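Esterase (Xanthomonas oryzae pv. oryzae, PDB 3H2G) hydrolyses ester bonds as a cell wall-degrading esterase of a rice pathogen, using a distinct substrate recognition module needed for virulence. Local coordinates at residues Gly65-Pro70 against Arg153-Val158; Leu126-Ser131 against Leu268-Gln273; Gly231-Ser236 against Thr276-Asn281; Thr328-Ser333 against Thr346-Phe351; Val339-Ala344 against Leu361-Thr366. One frame throughout, in Å; residues are numbered along the deposited sequence.

Contact 1: Gly65-Pro70 against Arg153-Val158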
# COMPACT_ATOMS: atom_id res chain seq x y z
N GLY A 65 10.17 9.74 -0.54
CA GLY A 65 10.18 8.34 -0.93
C GLY A 65 11.45 7.63 -0.51
O GLY A 65 12.39 8.25 -0.03
N VAL A 66 11.45 6.31 -0.69
CA VAL A 66 12.60 5.49 -0.35
C VAL A 66 13.10 4.84 -1.63
O VAL A 66 12.32 4.50 -2.52
CB VAL A 66 12.23 4.40 0.70
CG1 VAL A 66 11.10 3.52 0.17
CG2 VAL A 66 13.45 3.56 1.03
N LEU A 67 14.42 4.68 -1.73
CA LEU A 67 15.03 4.05 -2.90
C LEU A 67 16.08 3.07 -2.41
O LEU A 67 17.01 3.44 -1.71
CB LEU A 67 15.68 5.12 -3.79
CG LEU A 67 16.62 4.63 -4.90
CD1 LEU A 67 15.85 3.77 -5.90
CD2 LEU A 67 17.24 5.84 -5.61
N LEU A 68 15.91 1.80 -2.79
CA LEU A 68 16.86 0.75 -2.41
C LEU A 68 17.62 0.36 -3.67
O LEU A 68 17.01 -0.03 -4.67
CB LEU A 68 16.12 -0.45 -1.82
CG LEU A 68 15.22 -0.14 -0.62
CD1 LEU A 68 14.55 -1.41 -0.13
CD2 LEU A 68 16.06 0.49 0.50
N ILE A 69 18.94 0.46 -3.63
CA ILE A 69 19.77 0.15 -4.78
C ILE A 69 20.68 -1.05 -4.53
O ILE A 69 21.47 -1.05 -3.58
CB ILE A 69 20.66 1.36 -5.16
CG1 ILE A 69 19.79 2.60 -5.34
CG2 ILE A 69 21.43 1.06 -6.45
CD1 ILE A 69 20.59 3.87 -5.64
N PRO A 70 20.59 -2.08 -5.39
CA PRO A 70 21.43 -3.27 -5.23
C PRO A 70 22.79 -3.04 -5.87
O PRO A 70 22.95 -2.17 -6.73
CB PRO A 70 20.63 -4.34 -5.96
CG PRO A 70 20.07 -3.57 -7.11
CD PRO A 70 19.60 -2.28 -6.46
N ARG A 153 9.54 8.37 -11.13
CA ARG A 153 10.15 9.33 -12.05
C ARG A 153 11.35 10.00 -11.38
O ARG A 153 12.42 10.09 -11.98
CB ARG A 153 9.12 10.38 -12.47
CG ARG A 153 8.07 9.85 -13.42
CD ARG A 153 6.95 10.85 -13.65
NE ARG A 153 6.11 10.47 -14.78
CZ ARG A 153 4.91 10.98 -15.04
NH1 ARG A 153 4.39 11.90 -14.24
NH2 ARG A 153 4.24 10.58 -16.11
N ALA A 154 11.16 10.44 -10.14
CA ALA A 154 12.24 11.10 -9.40
C ALA A 154 13.37 10.13 -9.08
O ALA A 154 14.55 10.48 -9.18
CB ALA A 154 11.68 11.70 -8.11
N ALA A 155 13.03 8.90 -8.71
CA ALA A 155 14.04 7.89 -8.41
C ALA A 155 14.91 7.63 -9.64
O ALA A 155 16.11 7.43 -9.53
CB ALA A 155 13.37 6.59 -7.96
N ARG A 156 14.29 7.63 -10.82
CA ARG A 156 15.03 7.40 -12.06
C ARG A 156 16.09 8.49 -12.26
O ARG A 156 17.14 8.24 -12.86
CB ARG A 156 14.08 7.34 -13.26
CG ARG A 156 13.47 5.96 -13.45
CD ARG A 156 12.49 5.92 -14.62
NE ARG A 156 12.22 4.55 -15.06
CZ ARG A 156 11.33 4.23 -15.99
NH1 ARG A 156 10.62 5.18 -16.58
NH2 ARG A 156 11.15 2.97 -16.34
N SER A 157 15.80 9.70 -11.78
CA SER A 157 16.75 10.79 -11.91
C SER A 157 17.93 10.52 -10.98
O SER A 157 19.09 10.76 -11.34
CB SER A 157 16.08 12.12 -11.55
OG SER A 157 15.08 12.44 -12.49
N VAL A 158 17.64 10.01 -9.79
CA VAL A 158 18.70 9.69 -8.84
C VAL A 158 19.55 8.57 -9.45
O VAL A 158 20.78 8.63 -9.42
CB VAL A 158 18.13 9.19 -7.48
CG1 VAL A 158 19.26 8.75 -6.57
CG2 VAL A 158 17.32 10.30 -6.82

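Contact 2: Leu126-Ser131 against Leu268-Gln273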
# COMPACT_ATOMS: atom_id res chain seq x y z
N LEU A 126 1.03 11.09 -0.39
CA LEU A 126 0.68 12.47 -0.08
C LEU A 126 0.29 12.58 1.39
O LEU A 126 -0.41 11.72 1.91
CB LEU A 126 -0.51 12.94 -0.93
CG LEU A 126 -0.33 13.26 -2.41
CD1 LEU A 126 -1.67 13.72 -2.98
CD2 LEU A 126 0.70 14.36 -2.58
N GLY A 127 0.75 13.64 2.06
CA GLY A 127 0.39 13.84 3.45
C GLY A 127 1.19 13.08 4.49
O GLY A 127 0.94 13.23 5.68
N LEU A 128 2.15 12.28 4.05
CA LEU A 128 2.98 11.50 4.97
C LEU A 128 4.45 11.78 4.70
O LEU A 128 4.80 12.34 3.66
CB LEU A 128 2.68 10.01 4.82
CG LEU A 128 1.23 9.60 5.07
CD1 LEU A 128 1.03 8.14 4.69
CD2 LEU A 128 0.86 9.85 6.53
N GLY A 129 5.32 11.37 5.62
CA GLY A 129 6.74 11.61 5.44
C GLY A 129 7.01 13.10 5.34
O GLY A 129 6.52 13.88 6.15
N LYS A 130 7.78 13.51 4.33
CA LYS A 130 8.11 14.92 4.15
C LYS A 130 7.13 15.68 3.25
O LYS A 130 7.38 16.84 2.90
CB LYS A 130 9.52 15.06 3.58
CG LYS A 130 10.63 14.56 4.49
CD LYS A 130 11.98 14.76 3.83
CE LYS A 130 13.13 14.29 4.70
NZ LYS A 130 14.45 14.51 4.04
N SER A 131 6.03 15.05 2.88
CA SER A 131 5.04 15.69 2.01
C SER A 131 4.43 16.94 2.63
O SER A 131 4.23 17.02 3.85
CB SER A 131 3.93 14.70 1.67
OG SER A 131 2.90 15.34 0.93
N LEU A 268 -6.16 12.45 14.33
CA LEU A 268 -5.44 11.18 14.40
C LEU A 268 -5.11 10.54 13.06
O LEU A 268 -4.23 9.67 12.98
CB LEU A 268 -6.26 10.15 15.20
CG LEU A 268 -6.63 10.42 16.66
CD1 LEU A 268 -7.64 9.37 17.11
CD2 LEU A 268 -5.37 10.36 17.52
N PHE A 269 -5.78 10.96 12.00
CA PHE A 269 -5.58 10.33 10.70
C PHE A 269 -5.22 11.23 9.52
O PHE A 269 -6.09 11.68 8.78
CB PHE A 269 -6.84 9.53 10.35
CG PHE A 269 -7.20 8.49 11.38
CD1 PHE A 269 -6.42 7.34 11.51
CD2 PHE A 269 -8.29 8.66 12.22
CE1 PHE A 269 -6.73 6.37 12.47
CE2 PHE A 269 -8.61 7.70 13.19
CZ PHE A 269 -7.83 6.55 13.31
N PRO A 270 -3.91 11.50 9.32
CA PRO A 270 -2.77 11.03 10.11
C PRO A 270 -2.48 11.99 11.25
O PRO A 270 -3.01 13.10 11.28
CB PRO A 270 -1.64 10.99 9.08
CG PRO A 270 -1.94 12.20 8.26
CD PRO A 270 -3.45 12.12 8.06
N GLY A 271 -1.64 11.57 12.20
CA GLY A 271 -1.33 12.43 13.32
C GLY A 271 -0.04 12.08 14.04
O GLY A 271 0.92 11.61 13.44
N LYS A 272 -0.04 12.32 15.35
CA LYS A 272 1.13 12.07 16.19
C LYS A 272 1.26 10.64 16.69
O LYS A 272 2.20 10.33 17.43
CB LYS A 272 1.11 13.03 17.39
CG LYS A 272 1.13 14.50 17.00
CD LYS A 272 2.43 14.87 16.31
CE LYS A 272 2.46 16.33 15.91
NZ LYS A 272 3.75 16.68 15.25
N GLN A 273 0.34 9.77 16.30
CA GLN A 273 0.38 8.38 16.74
C GLN A 273 0.38 7.36 15.61
O GLN A 273 -0.22 7.58 14.56
CB GLN A 273 -0.80 8.07 17.66
CG GLN A 273 -0.72 8.69 19.04
CD GLN A 273 -1.99 8.45 19.84
OE1 GLN A 273 -2.97 9.18 19.69
NE2 GLN A 273 -1.98 7.42 20.68

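Contact 3: Gly231-Ser236 against Thr276-Asn281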
# COMPACT_ATOMS: atom_id res chain seq x y z
N GLY A 231 -10.96 -2.70 12.65
CA GLY A 231 -12.00 -1.97 11.94
C GLY A 231 -12.29 -0.54 12.36
O GLY A 231 -12.54 0.32 11.51
N ILE A 232 -12.29 -0.28 13.66
CA ILE A 232 -12.57 1.08 14.13
C ILE A 232 -11.47 2.04 13.68
O ILE A 232 -11.76 3.16 13.25
CB ILE A 232 -12.72 1.12 15.66
CG1 ILE A 232 -13.99 0.36 16.06
CG2 ILE A 232 -12.78 2.57 16.15
CD1 ILE A 232 -14.30 0.40 17.53
N LEU A 233 -10.22 1.60 13.75
CA LEU A 233 -9.09 2.42 13.34
C LEU A 233 -9.06 2.62 11.82
O LEU A 233 -8.99 3.75 11.34
CB LEU A 233 -7.78 1.78 13.80
CG LEU A 233 -7.55 1.68 15.32
CD1 LEU A 233 -6.31 0.83 15.60
CD2 LEU A 233 -7.38 3.08 15.90
N LEU A 234 -9.11 1.52 11.07
CA LEU A 234 -9.07 1.59 9.61
C LEU A 234 -10.32 2.27 9.04
O LEU A 234 -10.23 3.05 8.09
CB LEU A 234 -8.92 0.19 9.03
CG LEU A 234 -7.64 -0.54 9.46
CD1 LEU A 234 -7.64 -1.97 8.92
CD2 LEU A 234 -6.43 0.21 8.95
N GLY A 235 -11.47 1.98 9.63
CA GLY A 235 -12.70 2.59 9.17
C GLY A 235 -12.68 4.09 9.41
O GLY A 235 -13.12 4.87 8.56
N SER A 236 -12.18 4.50 10.57
CA SER A 236 -12.10 5.92 10.90
C SER A 236 -11.14 6.65 9.95
O SER A 236 -11.43 7.75 9.49
CB SER A 236 -11.66 6.11 12.35
OG SER A 236 -12.65 5.60 13.24
N THR A 276 -0.22 1.21 15.60
CA THR A 276 0.20 0.26 16.62
C THR A 276 -0.03 0.85 18.00
O THR A 276 -0.60 0.20 18.89
CB THR A 276 1.71 -0.07 16.49
OG1 THR A 276 1.94 -0.80 15.28
CG2 THR A 276 2.17 -0.90 17.67
N ASP A 277 0.40 2.10 18.18
CA ASP A 277 0.25 2.80 19.44
C ASP A 277 -1.23 2.96 19.78
O ASP A 277 -1.65 2.71 20.91
CB ASP A 277 0.93 4.17 19.36
CG ASP A 277 0.68 5.03 20.58
OD1 ASP A 277 0.41 4.47 21.67
OD2 ASP A 277 0.76 6.27 20.46
N MET A 278 -2.02 3.38 18.80
CA MET A 278 -3.45 3.56 19.02
C MET A 278 -4.14 2.28 19.44
O MET A 278 -4.98 2.28 20.35
CB MET A 278 -4.12 4.10 17.76
CG MET A 278 -3.82 5.55 17.46
SD MET A 278 -4.79 6.13 16.05
CE MET A 278 -3.48 6.54 14.89
N PHE A 279 -3.80 1.17 18.79
CA PHE A 279 -4.42 -0.10 19.12
C PHE A 279 -4.00 -0.66 20.48
O PHE A 279 -4.82 -1.20 21.22
CB PHE A 279 -4.14 -1.14 18.04
CG PHE A 279 -4.86 -2.44 18.26
CD1 PHE A 279 -6.25 -2.48 18.20
CD2 PHE A 279 -4.16 -3.60 18.56
CE1 PHE A 279 -6.93 -3.67 18.45
CE2 PHE A 279 -4.84 -4.79 18.81
CZ PHE A 279 -6.23 -4.83 18.75
N LEU A 280 -2.72 -0.54 20.80
CA LEU A 280 -2.23 -1.07 22.07
C LEU A 280 -2.71 -0.25 23.27
O LEU A 280 -2.95 -0.80 24.35
CB LEU A 280 -0.70 -1.11 22.07
CG LEU A 280 -0.01 -1.59 23.36
CD1 LEU A 280 -0.43 -3.01 23.68
CD2 LEU A 280 1.51 -1.51 23.21
N ASN A 281 -2.86 1.06 23.08
CA ASN A 281 -3.28 1.92 24.18
C ASN A 281 -4.74 2.37 24.17
O ASN A 281 -5.10 3.34 24.85
CB ASN A 281 -2.33 3.11 24.28
CG ASN A 281 -0.90 2.68 24.56
OD1 ASN A 281 -0.63 2.02 25.56
ND2 ASN A 281 0.01 3.04 23.66

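Contact 4: Thr328-Ser333 against Thr346-Phe351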
# COMPACT_ATOMS: atom_id res chain seq x y z
N THR A 328 -0.26 -10.45 -13.94
CA THR A 328 -0.49 -10.07 -12.56
C THR A 328 -0.73 -11.26 -11.64
O THR A 328 -1.34 -12.25 -12.04
CB THR A 328 -1.72 -9.13 -12.48
OG1 THR A 328 -1.54 -8.05 -13.40
CG2 THR A 328 -1.89 -8.57 -11.08
N LEU A 329 -0.24 -11.15 -10.41
CA LEU A 329 -0.42 -12.21 -9.43
C LEU A 329 -0.89 -11.59 -8.12
O LEU A 329 -0.14 -10.88 -7.44
CB LEU A 329 0.89 -12.96 -9.20
CG LEU A 329 0.83 -14.11 -8.17
CD1 LEU A 329 -0.28 -15.09 -8.56
CD2 LEU A 329 2.18 -14.82 -8.12
N LEU A 330 -2.14 -11.85 -7.77
CA LEU A 330 -2.70 -11.34 -6.53
C LEU A 330 -2.39 -12.34 -5.43
O LEU A 330 -2.69 -13.53 -5.56
CB LEU A 330 -4.22 -11.16 -6.67
CG LEU A 330 -4.69 -10.30 -7.84
CD1 LEU A 330 -6.21 -10.18 -7.80
CD2 LEU A 330 -4.06 -8.92 -7.77
N CYS A 331 -1.77 -11.88 -4.35
CA CYS A 331 -1.42 -12.77 -3.25
C CYS A 331 -2.13 -12.35 -1.98
O CYS A 331 -2.39 -11.17 -1.75
CB CYS A 331 0.09 -12.76 -3.03
SG CYS A 331 0.75 -13.99 -1.86
N GLY A 332 -2.46 -13.34 -1.16
CA GLY A 332 -3.14 -13.07 0.09
C GLY A 332 -3.27 -14.37 0.86
O GLY A 332 -2.69 -15.38 0.47
N SER A 333 -4.03 -14.34 1.94
CA SER A 333 -4.24 -15.52 2.76
C SER A 333 -5.71 -15.69 3.12
O SER A 333 -6.38 -14.71 3.47
CB SER A 333 -3.41 -15.43 4.04
OG SER A 333 -3.80 -16.42 4.98
N THR A 346 -12.92 -11.67 -6.25
CA THR A 346 -13.87 -10.77 -6.87
C THR A 346 -13.19 -10.02 -8.02
O THR A 346 -13.75 -9.88 -9.11
CB THR A 346 -14.41 -9.73 -5.86
OG1 THR A 346 -15.15 -10.40 -4.83
CG2 THR A 346 -15.31 -8.71 -6.55
N ALA A 347 -11.98 -9.54 -7.77
CA ALA A 347 -11.24 -8.81 -8.79
C ALA A 347 -11.03 -9.66 -10.04
O ALA A 347 -11.33 -9.24 -11.16
CB ALA A 347 -9.89 -8.36 -8.23
N ILE A 348 -10.51 -10.87 -9.85
CA ILE A 348 -10.25 -11.77 -10.97
C ILE A 348 -11.51 -12.10 -11.76
O ILE A 348 -11.49 -12.14 -12.99
CB ILE A 348 -9.56 -13.07 -10.49
CG1 ILE A 348 -8.12 -12.73 -10.06
CG2 ILE A 348 -9.54 -14.12 -11.60
CD1 ILE A 348 -7.36 -13.89 -9.44
N ALA A 349 -12.62 -12.32 -11.07
CA ALA A 349 -13.87 -12.62 -11.76
C ALA A 349 -14.24 -11.43 -12.63
O ALA A 349 -14.64 -11.59 -13.79
CB ALA A 349 -14.97 -12.91 -10.75
N SER A 350 -14.08 -10.22 -12.09
CA SER A 350 -14.40 -9.00 -12.83
C SER A 350 -13.48 -8.79 -14.02
O SER A 350 -13.91 -8.33 -15.08
CB SER A 350 -14.32 -7.78 -11.90
OG SER A 350 -15.24 -7.90 -10.82
N PHE A 351 -12.20 -9.11 -13.84
CA PHE A 351 -11.23 -8.95 -14.92
C PHE A 351 -11.52 -9.91 -16.07
O PHE A 351 -11.49 -9.53 -17.24
CB PHE A 351 -9.80 -9.20 -14.41
CG PHE A 351 -9.37 -8.26 -13.32
CD1 PHE A 351 -9.90 -6.97 -13.23
CD2 PHE A 351 -8.40 -8.64 -12.40
CE1 PHE A 351 -9.47 -6.09 -12.24
CE2 PHE A 351 -7.96 -7.77 -11.41
CZ PHE A 351 -8.49 -6.48 -11.33

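Contact 5: Val339-Ala344 against Leu361-Thr366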
# COMPACT_ATOMS: atom_id res chain seq x y z
N VAL A 339 -8.43 -8.11 5.56
CA VAL A 339 -8.70 -7.91 4.14
C VAL A 339 -8.96 -9.29 3.55
O VAL A 339 -8.03 -9.97 3.10
CB VAL A 339 -7.50 -7.25 3.41
CG1 VAL A 339 -7.82 -7.11 1.92
CG2 VAL A 339 -7.21 -5.88 4.01
N PRO A 340 -10.23 -9.74 3.56
CA PRO A 340 -10.59 -11.06 3.03
C PRO A 340 -10.09 -11.31 1.61
O PRO A 340 -10.11 -10.42 0.77
CB PRO A 340 -12.12 -11.05 3.12
CG PRO A 340 -12.35 -10.25 4.38
CD PRO A 340 -11.40 -9.09 4.19
N LEU A 341 -9.64 -12.54 1.37
CA LEU A 341 -9.13 -12.92 0.06
C LEU A 341 -10.23 -12.80 -1.00
O LEU A 341 -9.96 -12.85 -2.20
CB LEU A 341 -8.58 -14.35 0.11
CG LEU A 341 -7.73 -14.81 -1.08
CD1 LEU A 341 -6.59 -13.82 -1.33
CD2 LEU A 341 -7.19 -16.21 -0.79
N LYS A 342 -11.47 -12.64 -0.53
CA LYS A 342 -12.61 -12.48 -1.43
C LYS A 342 -12.31 -11.32 -2.38
O LYS A 342 -12.80 -11.29 -3.51
CB LYS A 342 -13.87 -12.16 -0.62
CG LYS A 342 -15.09 -11.82 -1.48
CD LYS A 342 -16.26 -11.31 -0.64
CE LYS A 342 -17.42 -10.88 -1.53
NZ LYS A 342 -18.55 -10.27 -0.78
N ASN A 343 -11.50 -10.37 -1.92
CA ASN A 343 -11.13 -9.22 -2.73
C ASN A 343 -10.44 -9.63 -4.02
O ASN A 343 -10.76 -9.13 -5.10
CB ASN A 343 -10.21 -8.29 -1.93
CG ASN A 343 -10.97 -7.37 -1.01
OD1 ASN A 343 -11.57 -6.39 -1.45
ND2 ASN A 343 -10.97 -7.69 0.28
N ALA A 344 -9.48 -10.55 -3.91
CA ALA A 344 -8.74 -11.03 -5.08
C ALA A 344 -9.64 -11.87 -5.98
O ALA A 344 -9.58 -11.76 -7.21
CB ALA A 344 -7.54 -11.86 -4.63
N LEU A 361 -4.12 -15.95 -8.94
CA LEU A 361 -4.19 -15.79 -7.50
C LEU A 361 -3.38 -16.87 -6.77
O LEU A 361 -3.30 -18.01 -7.23
CB LEU A 361 -5.65 -15.88 -7.05
CG LEU A 361 -5.93 -16.00 -5.55
CD1 LEU A 361 -5.49 -14.74 -4.84
CD2 LEU A 361 -7.42 -16.25 -5.33
N VAL A 362 -2.78 -16.49 -5.65
CA VAL A 362 -2.03 -17.44 -4.84
C VAL A 362 -2.42 -17.19 -3.39
O VAL A 362 -2.57 -16.04 -2.97
CB VAL A 362 -0.49 -17.29 -5.04
CG1 VAL A 362 -0.04 -15.88 -4.69
CG2 VAL A 362 0.23 -18.32 -4.17
N ASP A 363 -2.62 -18.27 -2.65
CA ASP A 363 -3.05 -18.22 -1.25
C ASP A 363 -1.96 -18.78 -0.33
O ASP A 363 -1.53 -19.92 -0.49
CB ASP A 363 -4.34 -19.05 -1.12
CG ASP A 363 -4.93 -19.04 0.28
OD1 ASP A 363 -4.35 -18.41 1.19
OD2 ASP A 363 -5.99 -19.67 0.47
N THR A 364 -1.53 -17.97 0.64
CA THR A 364 -0.49 -18.40 1.57
C THR A 364 -1.05 -18.82 2.92
O THR A 364 -0.30 -19.01 3.88
CB THR A 364 0.53 -17.27 1.81
OG1 THR A 364 -0.12 -16.14 2.39
CG2 THR A 364 1.18 -16.86 0.49
N GLY A 365 -2.37 -18.97 2.99
CA GLY A 365 -3.01 -19.37 4.23
C GLY A 365 -2.70 -20.80 4.63
O GLY A 365 -2.24 -21.60 3.81
N THR A 366 -2.95 -21.13 5.89
CA THR A 366 -2.69 -22.46 6.42
C THR A 366 -3.75 -23.47 6.01
O THR A 366 -3.51 -24.68 6.05
CB THR A 366 -2.62 -22.46 7.96
OG1 THR A 366 -3.90 -22.09 8.49
CG2 THR A 366 -1.56 -21.48 8.45

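Contact 1: Gly65-Pro70 against Arg153-Val158
Leu67, in the middle of a strand segment, faces Ala155 and Val158 on a helix segment, and the backbones come nearest at Leu67 CA and Ala155 CA, 6.8 Å apart. This is helix-on-sheet packing of the alpha/beta-hydrolase fold: Gly65-Pro70 belongs to strand 60-71, which runs antiparallel between strands 43-54 and 119-123, and Arg153-Val158 belongs to helix 141-162, which lies over one face of the sheet. Backbone bonds to both neighbours, such as Leu67 with Ala47 and Leu68 with Val120, hold the strand in place. The helix keeps its own ladder, including Val158 N to Ala154 O at 3.2 Å. Between the two segments the contact is wholly apolar.

Leu67 does nearly all the work on the strand side. With CG anti to the backbone N (chi1 168°), the branch extends from the sheet and gives one methyl to each helix residue. CD2 lies 3.7 Å from Val158 CG1 and 3.9 Å from Val158 CB, the two side chains running alongside each other in opposite directions. Val158 presents CG1 to the leucine, and its side chain also reaches Leu7, Ser10 and Phe12 of strand 7-16, so the helix covers more than one strand. Ala155, one turn earlier, has a single methyl, in keeping with the close approach of the backbones here; it also meets Val121. The other branch of Leu67 reaches that methyl more loosely, with CD1 4.3 Å from Ala155 CB.

Contact 2: Leu126-Ser131 against Leu268-Gln273
A type II' beta turn from Leu128 to Ser131, in the loop that follows strand 119-123, meets a proline with a cis peptide bond, Pro270, in the long helical insertion between strands 198-205 and 328-332. Leu128 CD2 rests 3.7 Å from Pro270 CB and 4.0 Å from Pro270 CG, the leucine branch lying at a slant across the proline ring. Placing CG of Leu128 anti to its carbonyl carbon (chi1 -59°) brings this methyl to the ring although CB itself does not aim at it. Gly127 adds its carbonyl, with O 4.0 Å from Pro270 CG, a packing contact.

The turn is braced from within. Ser131 N bonds Leu128 O at 3.1 Å, and Gly129 supplies the positive phi of 61° that this turn type needs at its second position. Gly127 N donates to Ser131 OG over 3.0 Å with a nearly straight N-H direction (165°). The same hydroxyl is bonded to Tyr133 N and Thr62 O, so three backbone groups grip it and fix the loop against strand 60-71.

On the other side Gly271 pairs through its backbone with Ala90 and Arg92. Pro270 also packs on Arg92 and on Tyr237 of helix 231-246, while Phe269 lies against Met278 of helix 275-280, so the contact seats the helical insertion on the loop that leaves the C-terminal end of strand 119-123.

Contact 3: Gly231-Ser236 against Thr276-Asn281
Leu233 of helix 231-246 splits its two methyls between consecutive residues of helix 275-280, Met278 and Phe279. The backbones are nearest at Leu233 CA and Phe279 CA, 7.8 Å apart. CG of Leu233 is anti to the carbonyl carbon (chi1 -65°), and its CB is directed toward the other helix. CD2 lies 3.9 Å from Met278 CB and 4.0 Å from Met278 SD; the leucine and the methionine pass at a slant, the methionine's extended CB-CG segment carries the sulfur alongside this methyl, and the bend at chi3 turns only CE. CD1 takes the other residue, 3.8 Å from Phe279 CB, and here the two side chains cross at about a right angle. That methyl approaches the Phe279 ring obliquely. The ring itself finds an edge-to-face partner in Phe230, just before the first helix.

The hydrogen bonds near the contact lie within each helix or run to other parts of the chain. Ile232 O takes two donors from Ser236: the backbone N at 3.0 Å and the hydroxyl OG at 2.6 Å, the latter tilted 19° from the carbonyl plane. Ser236 OG is also bonded to Tyr293 OH. On the second helix, Leu280 N bonds Thr276 O at 2.9 Å.

Both helices belong to the strand-free insertion between strands 198-205 and 328-332, where alpha/beta hydrolases commonly carry a lid or cap, consistent with a substrate recognition module. With methyls, a thioether and a CB as its surfaces, the joint relies on shape and dispersion, and its alignment is set by fit more than by directional bonds.

Contact 4: Thr328-Ser333 against Thr346-Phe351
Apolar contact carries this interface: one methyl of Leu330, on strand 328-332, serves two neighbouring residues of helix 342-353. Leu330 CD1 lies 3.9 Å from Ile348 CG1 and 4.1 Å from Ala347 CB. The leucine points at the helix from the sheet, with CG anti to the carbonyl carbon (chi1 -55°), whereas Ile348 starts out to one side and swings its CG1 arm back, so the two side chains lie alongside each other in opposite directions. Ala347 faces the strand directly with its single methyl. Ile348 also touches Leu361, and Leu330 reaches Val359 and Pro204, which extends the same layer over the neighbouring strands.

Aromatic packing follows one turn further along. Phe351 starts out toward the strand and meets Trp322 edge-to-face; Ala347 O stands 3.1 Å above the plane of its ring, offset toward the rim. That oxygen is also the acceptor for Phe351 N at 2.8 Å.

Backbone hydrogen bonds place the strand. Leu330 pairs with Ala360 and Val362 on strand 359-363, and Leu329 with Ser202 on strand 198-205. The covalent link is on the other face of the sheet, where the Cys331 SG is joined to Cys384 SG of helix 376-396 in a disulfide.

Strand 328-332, helix 342-353 and the parallel strand 359-363 form a beta-alpha-beta unit at the end of the alpha/beta-hydrolase sheet. The loop leaving its first strand is where this fold commonly places the catalytic acid.

Contact 5: Val339-Ala344 against Leu361-Thr366
Asp363 OD1 accepts the backbone N of Gly365 over 2.7 Å (N-H...O 159°), closing an Asx turn where strand 359-363 ends, while Leu341 packs against the same carboxylate. The contact lies within the beta-alpha-beta unit formed by strand 328-332, helix 342-353 and strand 359-363. The Gly365 donor arrives from above the carboxylate plane, 45° out of it, and Ser334 OG holds the other oxygen, so both oxygens are engaged. This steadied group receives Leu341 CD2, 3.8 Å from Asp363 CG and 3.9 Å from Asp363 OD2.

Near the beginning of the helix, Asn343 ND2 donates to Pro340 O over 2.9 Å, in the carbonyl plane and on a lone pair, and Asn343 OD1 accepts from Ala210 N. Just upstream, Val339 N bonds Asp336 OD1, and Val339 packs on His377. Asp336 and His377, together with Ser176, are arranged as in a Ser-His-Asp triad, so the contact probably lies near the active site.

Apolar packing completes the join. Leu361 and Leu341 meet through their CD1 methyls at 3.8 Å, and Leu361 CD1 presses closer still on the helix, 3.5 Å from Ala344 CB.

From the N terminus, contact 1 closes first, bringing helix 141-162 back onto strand 60-71. Contact 2 opens inside that loop, at 126-131, and so crosses contact 1, closing only in the helical insertion at 268-273. Contact 3 in turn crosses contact 2, joining two helices of that insertion; these two contacts touch, Phe269 lying against Ser236. Contacts 4 and 5 come after the other three along the chain and cross each other, sharing helix 342-353 and the adjacent strands 328-332 and 359-363, with centres about 8 Å apart. Contacts 1, 4 and 5 reach the same sheet, the first and last about 31 Å apart between centres, while contacts 2 and 3 tie in the insertion.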